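Local coordinates for protein trimethylamine-N-oxide reductase (Haemophilus influenzae, PDB 7L5I) that probably reduces trimethylamine N-oxide or related substrates at a molybdenum centre carried by two molybdopterin guanine dinucleotide cofactors, at residues 279-283 with 304-308; 287-293 with 370-375. All coordinates share one frame; numbering follows the deposited sequence.

Interaction 1 of 2, residues 279-283 with 304-308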
loop_
_atom_site.group_PDB
_atom_site.type_symbol
_atom_site.label_atom_id
_atom_site.label_comp_id
_atom_site.label_asym_id
_atom_site.label_seq_id
_atom_site.Cartn_x
_atom_site.Cartn_y
_atom_site.Cartn_z
ATOM N N ALA A 279 20.421 12.935 -16.010
ATOM C CA ALA A 279 20.068 14.286 -16.424
ATOM C C ALA A 279 21.310 15.055 -16.845
ATOM O O ALA A 279 21.303 15.757 -17.865
ATOM C CB ALA A 279 19.356 15.018 -15.291
ATOM N N HIS A 280 22.378 14.937 -16.064
ATOM C CA HIS A 280 23.608 15.644 -16.400
ATOM C C HIS A 280 24.147 15.186 -17.741
ATOM O O HIS A 280 24.613 16.005 -18.548
ATOM C CB HIS A 280 24.645 15.440 -15.296
ATOM C CG HIS A 280 25.933 16.141 -15.567
ATOM N ND1 HIS A 280 26.885 15.638 -16.427
ATOM C CD2 HIS A 280 26.413 17.326 -15.119
ATOM C CE1 HIS A 280 27.900 16.483 -16.491
ATOM N NE2 HIS A 280 27.638 17.514 -15.712
ATOM N N THR A 281 24.089 13.879 -18.005
ATOM C CA THR A 281 24.508 13.356 -19.299
ATOM C C THR A 281 23.643 13.918 -20.418
ATOM O O THR A 281 24.162 14.279 -21.484
ATOM C CB THR A 281 24.460 11.826 -19.301
ATOM O OG1 THR A 281 25.223 11.303 -18.207
ATOM C CG2 THR A 281 25.063 11.265 -20.609
ATOM N N LEU A 282 22.318 14.021 -20.205
ATOM C CA LEU A 282 21.487 14.608 -21.255
ATOM C C LEU A 282 21.986 16.001 -21.631
ATOM O O LEU A 282 22.041 16.353 -22.814
ATOM C CB LEU A 282 20.035 14.705 -20.813
ATOM C CG LEU A 282 19.329 13.372 -20.601
ATOM C CD1 LEU A 282 17.946 13.678 -20.057
ATOM C CD2 LEU A 282 19.259 12.575 -21.866
ATOM N N VAL A 283 22.275 16.830 -20.630
ATOM C CA VAL A 283 22.721 18.197 -20.901
ATOM C C VAL A 283 24.056 18.172 -21.633
ATOM O O VAL A 283 24.235 18.850 -22.653
ATOM C CB VAL A 283 22.804 19.000 -19.584
ATOM C CG1 VAL A 283 23.379 20.365 -19.830
ATOM C CG2 VAL A 283 21.425 19.145 -18.982
ATOM N N GLU A 304 19.173 23.617 -13.213
ATOM C CA GLU A 304 20.355 23.264 -13.983
ATOM C C GLU A 304 21.626 23.774 -13.310
ATOM O O GLU A 304 22.678 23.140 -13.421
ATOM C CB GLU A 304 20.250 23.811 -15.407
ATOM C CG GLU A 304 21.215 23.124 -16.367
ATOM C CD GLU A 304 21.247 23.754 -17.758
ATOM O OE1 GLU A 304 21.768 24.881 -17.869
ATOM O OE2 GLU A 304 20.760 23.124 -18.740
ATOM N N GLU A 305 21.546 24.899 -12.602
ATOM C CA GLU A 305 22.709 25.383 -11.863
ATOM C C GLU A 305 23.144 24.379 -10.802
ATOM O O GLU A 305 24.335 24.233 -10.518
ATOM C CB GLU A 305 22.403 26.717 -11.192
ATOM C CG GLU A 305 22.222 27.877 -12.132
ATOM C CD GLU A 305 22.231 29.206 -11.400
ATOM O OE1 GLU A 305 21.504 29.336 -10.386
ATOM O OE2 GLU A 305 22.982 30.110 -11.827
ATOM N N TYR A 306 22.182 23.715 -10.166
ATOM C CA TYR A 306 22.508 22.658 -9.209
ATOM C C TYR A 306 23.088 21.454 -9.930
ATOM O O TYR A 306 24.103 20.877 -9.519
ATOM C CB TYR A 306 21.244 22.271 -8.432
ATOM C CG TYR A 306 21.368 21.015 -7.591
ATOM C CD1 TYR A 306 22.028 21.038 -6.369
ATOM C CD2 TYR A 306 20.770 19.823 -7.987
ATOM C CE1 TYR A 306 22.128 19.897 -5.579
ATOM C CE2 TYR A 306 20.874 18.675 -7.202
ATOM C CZ TYR A 306 21.539 18.729 -5.997
ATOM O OH TYR A 306 21.633 17.612 -5.222
ATOM N N LEU A 307 22.452 21.064 -11.026
ATOM C CA LEU A 307 22.887 19.909 -11.793
ATOM C C LEU A 307 24.313 20.071 -12.287
ATOM O O LEU A 307 25.069 19.094 -12.349
ATOM C CB LEU A 307 21.939 19.724 -12.977
ATOM C CG LEU A 307 22.063 18.465 -13.807
ATOM C CD1 LEU A 307 21.638 17.250 -13.006
ATOM C CD2 LEU A 307 21.182 18.632 -15.040
ATOM N N LEU A 308 24.693 21.289 -12.659
ATOM C CA LEU A 308 26.024 21.540 -13.203
ATOM C C LEU A 308 27.043 21.961 -12.155
ATOM O O LEU A 308 28.185 22.256 -12.514
ATOM C CB LEU A 308 25.964 22.630 -14.278
ATOM C CG LEU A 308 25.128 22.329 -15.503
ATOM C CD1 LEU A 308 25.249 23.469 -16.503
ATOM C CD2 LEU A 308 25.580 21.032 -16.127
#
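The His280 ring meets Leu307 at its edge and Leu308 at an oblique angle. At the edge, the main-chain oxygen Leu307 O lies in the ring plane, 3.6 Å from His280 CD2. This is a carbon-to-oxygen approach. The methyl Leu308 CD2 comes in obliquely, 3.9 Å from the same His280 CD2, and also touches NE2. The two side chains cross at about a right angle. The ring is placed here because CG of His280 is anti to the backbone N (chi1 -180°), which carries it beside the last turn of the other helix. The loop residue Thr317 also touches His280.

The contact joins helix 271-284 to the C-terminal end of helix 300-307, and its centre is Leu307, a knob in a hole. The hole is made by Ala279, His280 and Val283, with Leu276 one turn earlier. Both methyls of Leu307 are used. CD1 rests 3.9 Å from Ala279 CB and also faces the backbone N of His280. CD2 reaches 4.0 Å from Val283 CG2. The Leu307 and Val283 side chains slide past each other in opposite directions. Both helices belong to the molybdopterin oxidoreductase region of the chain.

Val283 marks the partly exposed side. Val283 CG1 lies loosely against the Leu308 CD2 methyl, 4.4 Å away. The carboxylate oxygen Glu304 OE2 lies 4.0 Å from Val283 CG1, and about as far from CG2. It makes no polar bond to the 279-283 segment. Its hydrogen bond is to Tyr300 OH, one turn back on its own helix. The Glu304 chain is extended beyond CG and crosses Val283 obliquely. Met371 of helix 359-372 also touches Ala279 and Val283.

Interaction 2 of 2, residues 287-293 with 370-375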
loop_
_atom_site.group_PDB
_atom_site.type_symbol
_atom_site.label_atom_id
_atom_site.label_comp_id
_atom_site.label_asym_id
_atom_site.label_seq_id
_atom_site.Cartn_x
_atom_site.Cartn_y
_atom_site.Cartn_z
ATOM N N LYS A 287 20.978 16.217 -25.351
ATOM C CA LYS A 287 19.853 15.317 -25.572
ATOM C C LYS A 287 18.614 15.736 -24.802
ATOM O O LYS A 287 17.561 15.119 -24.976
ATOM C CB LYS A 287 20.244 13.884 -25.205
ATOM C CG LYS A 287 21.121 13.193 -26.261
ATOM C CD LYS A 287 21.682 11.872 -25.749
ATOM C CE LYS A 287 22.392 11.039 -26.874
ATOM N NZ LYS A 287 21.360 10.486 -27.821
ATOM N N HIS A 288 18.704 16.768 -23.973
ATOM C CA HIS A 288 17.510 17.284 -23.322
ATOM C C HIS A 288 16.752 18.207 -24.273
ATOM O O HIS A 288 17.289 18.694 -25.273
ATOM C CB HIS A 288 17.861 18.007 -22.029
ATOM C CG HIS A 288 18.717 19.221 -22.197
ATOM N ND1 HIS A 288 19.787 19.275 -23.068
ATOM C CD2 HIS A 288 18.680 20.419 -21.567
ATOM C CE1 HIS A 288 20.354 20.467 -22.981
ATOM N NE2 HIS A 288 19.706 21.176 -22.072
ATOM N N ASP A 289 15.481 18.420 -23.975
ATOM C CA ASP A 289 14.595 19.161 -24.884
ATOM C C ASP A 289 14.438 20.576 -24.339
ATOM O O ASP A 289 13.562 20.866 -23.522
ATOM C CB ASP A 289 13.265 18.445 -25.038
ATOM C CG ASP A 289 12.418 19.001 -26.184
ATOM O OD1 ASP A 289 12.575 20.188 -26.546
ATOM O OD2 ASP A 289 11.597 18.238 -26.721
ATOM N N LYS A 290 15.313 21.477 -24.803
ATOM C CA LYS A 290 15.301 22.841 -24.281
ATOM C C LYS A 290 13.994 23.550 -24.604
ATOM O O LYS A 290 13.500 24.345 -23.794
ATOM C CB LYS A 290 16.497 23.615 -24.852
ATOM C CG LYS A 290 17.826 23.081 -24.374
ATOM C CD LYS A 290 18.973 24.010 -24.768
ATOM C CE LYS A 290 19.453 23.728 -26.176
ATOM N NZ LYS A 290 20.820 24.286 -26.377
ATOM N N ASP A 291 13.416 23.279 -25.781
ATOM C CA ASP A 291 12.155 23.902 -26.174
ATOM C C ASP A 291 11.026 23.463 -25.255
ATOM O O ASP A 291 10.226 24.282 -24.783
ATOM C CB ASP A 291 11.809 23.527 -27.614
ATOM C CG ASP A 291 12.766 24.122 -28.624
ATOM O OD1 ASP A 291 13.294 25.222 -28.355
ATOM O OD2 ASP A 291 12.983 23.492 -29.685
ATOM N N PHE A 292 10.948 22.160 -24.996
ATOM C CA PHE A 292 9.973 21.654 -24.041
ATOM C C PHE A 292 10.157 22.306 -22.674
ATOM O O PHE A 292 9.188 22.756 -22.047
ATOM C CB PHE A 292 10.063 20.131 -23.917
ATOM C CG PHE A 292 9.034 19.563 -22.997
ATOM C CD1 PHE A 292 9.243 19.526 -21.650
ATOM C CD2 PHE A 292 7.818 19.116 -23.487
ATOM C CE1 PHE A 292 8.293 19.059 -20.779
ATOM C CE2 PHE A 292 6.855 18.636 -22.618
ATOM C CZ PHE A 292 7.103 18.613 -21.249
ATOM N N LEU A 293 11.398 22.368 -22.182
ATOM C CA LEU A 293 11.612 22.867 -20.833
ATOM C C LEU A 293 11.159 24.317 -20.706
ATOM O O LEU A 293 10.538 24.699 -19.712
ATOM C CB LEU A 293 13.077 22.714 -20.453
ATOM C CG LEU A 293 13.505 21.261 -20.234
ATOM C CD1 LEU A 293 14.998 21.112 -20.320
ATOM C CD2 LEU A 293 13.027 20.769 -18.872
ATOM N N SER A 370 10.636 15.557 -17.927
ATOM C CA SER A 370 10.531 16.875 -18.549
ATOM C C SER A 370 11.738 17.161 -19.421
ATOM O O SER A 370 11.601 17.688 -20.529
ATOM C CB SER A 370 10.397 17.955 -17.471
ATOM O OG SER A 370 9.162 17.790 -16.759
ATOM N N MET A 371 12.927 16.819 -18.937
ATOM C CA MET A 371 14.128 17.030 -19.739
ATOM C C MET A 371 14.139 16.173 -21.001
ATOM O O MET A 371 14.655 16.599 -22.041
ATOM C CB MET A 371 15.366 16.743 -18.887
ATOM C CG MET A 371 15.547 17.693 -17.750
ATOM S SD MET A 371 16.968 17.397 -16.683
ATOM C CE MET A 371 18.314 17.780 -17.822
ATOM N N LEU A 372 13.575 14.964 -20.939
ATOM C CA LEU A 372 13.464 14.129 -22.125
ATOM C C LEU A 372 12.442 14.678 -23.102
ATOM O O LEU A 372 12.577 14.473 -24.309
ATOM C CB LEU A 372 13.087 12.711 -21.712
ATOM C CG LEU A 372 14.169 11.952 -20.948
ATOM C CD1 LEU A 372 13.597 10.684 -20.378
ATOM C CD2 LEU A 372 15.277 11.642 -21.903
ATOM N N GLY A 373 11.400 15.338 -22.603
ATOM C CA GLY A 373 10.523 16.106 -23.466
ATOM C C GLY A 373 9.423 15.343 -24.159
ATOM O O GLY A 373 8.844 15.857 -25.121
ATOM N N GLN A 374 9.093 14.136 -23.691
ATOM C CA GLN A 374 8.124 13.280 -24.369
ATOM C C GLN A 374 6.781 13.233 -23.643
ATOM O O GLN A 374 5.893 12.475 -24.045
ATOM C CB GLN A 374 8.709 11.875 -24.525
ATOM C CG GLN A 374 10.018 11.830 -25.274
ATOM C CD GLN A 374 10.664 10.468 -25.187
ATOM O OE1 GLN A 374 9.982 9.469 -25.000
ATOM N NE2 GLN A 374 11.983 10.427 -25.312
ATOM N N ILE A 375 6.615 14.052 -22.605
ATOM C CA ILE A 375 5.356 14.125 -21.870
ATOM C C ILE A 375 4.255 14.576 -22.809
ATOM O O ILE A 375 4.421 15.552 -23.541
ATOM C CB ILE A 375 5.507 15.095 -20.692
ATOM C CG1 ILE A 375 6.459 14.518 -19.640
ATOM C CG2 ILE A 375 4.150 15.389 -20.080
ATOM C CD1 ILE A 375 6.905 15.531 -18.583
HETATM O O HOH W 1 15.071 14.701 -25.518
HETATM O O HOH W 2 11.941 15.320 -26.882
#
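Asp289 and Met371 join two helix ends: Asp289 is the N-cap of helix 290-296, and Met371 lies in the last turn of helix 359-372. Gly373, with positive phi (84°), takes the chain out of that helix.

Asp289 N donates to Met371 O at 2.8 Å. Asp289 OD1 accepts from Phe292 N at 3.0 Å in a nearly straight bond (172°). That N-H comes from above the carboxylate plane. The cap is thus tied to both helices. His288 CA adds a C-H...O contact to the same Met371 O. Gly373 O and Ile375 O are both hydrogen-bonded by Arg616 NH1.

Water also bridges the ends. One water bonds Lys287 O and Leu372 O. A second bonds Asp289 OD2 and Leu372 O, so two waters meet on one carbonyl oxygen.

The rest is packing round Phe292 and Leu293, both buried. With chi1 at -177° the Phe292 ring swings away from its own backbone N and lies against the turn. Gly373 CA sits over one face in a CH-pi contact, 4.1 Å from the ring centroid. Ser370 O approaches the ring obliquely, near CD1. Tyr296 stacks with the same ring. Leu293 CD2 packs on Met371 CG at 4.1 Å. The far end of the ring, Phe292 CZ, meets Ile375 CB at 3.9 Å.

The two interactions share a peripheral region, with centres about 13 Å apart. Interaction 1 is partly buried and holds helix 271-284 against helix 300-307. Its chemistry is mostly apolar, with no hydrogen bond between its segments. Interaction 2 is buried and joins helix 290-296 to the end of helix 359-372. Main-chain groups at the two helix ends, which lack the usual helical partners, are met there by a hydrogen bond and waters. Met371 ties the two together: its CE lies 3.6 Å from Val283 CG2. Tyr300 of helix 300-307 is a second link, since it touches both Leu293 and Met371. Along the chain, Leu282 O probably accepts a hydrogen bond from Lys287 N.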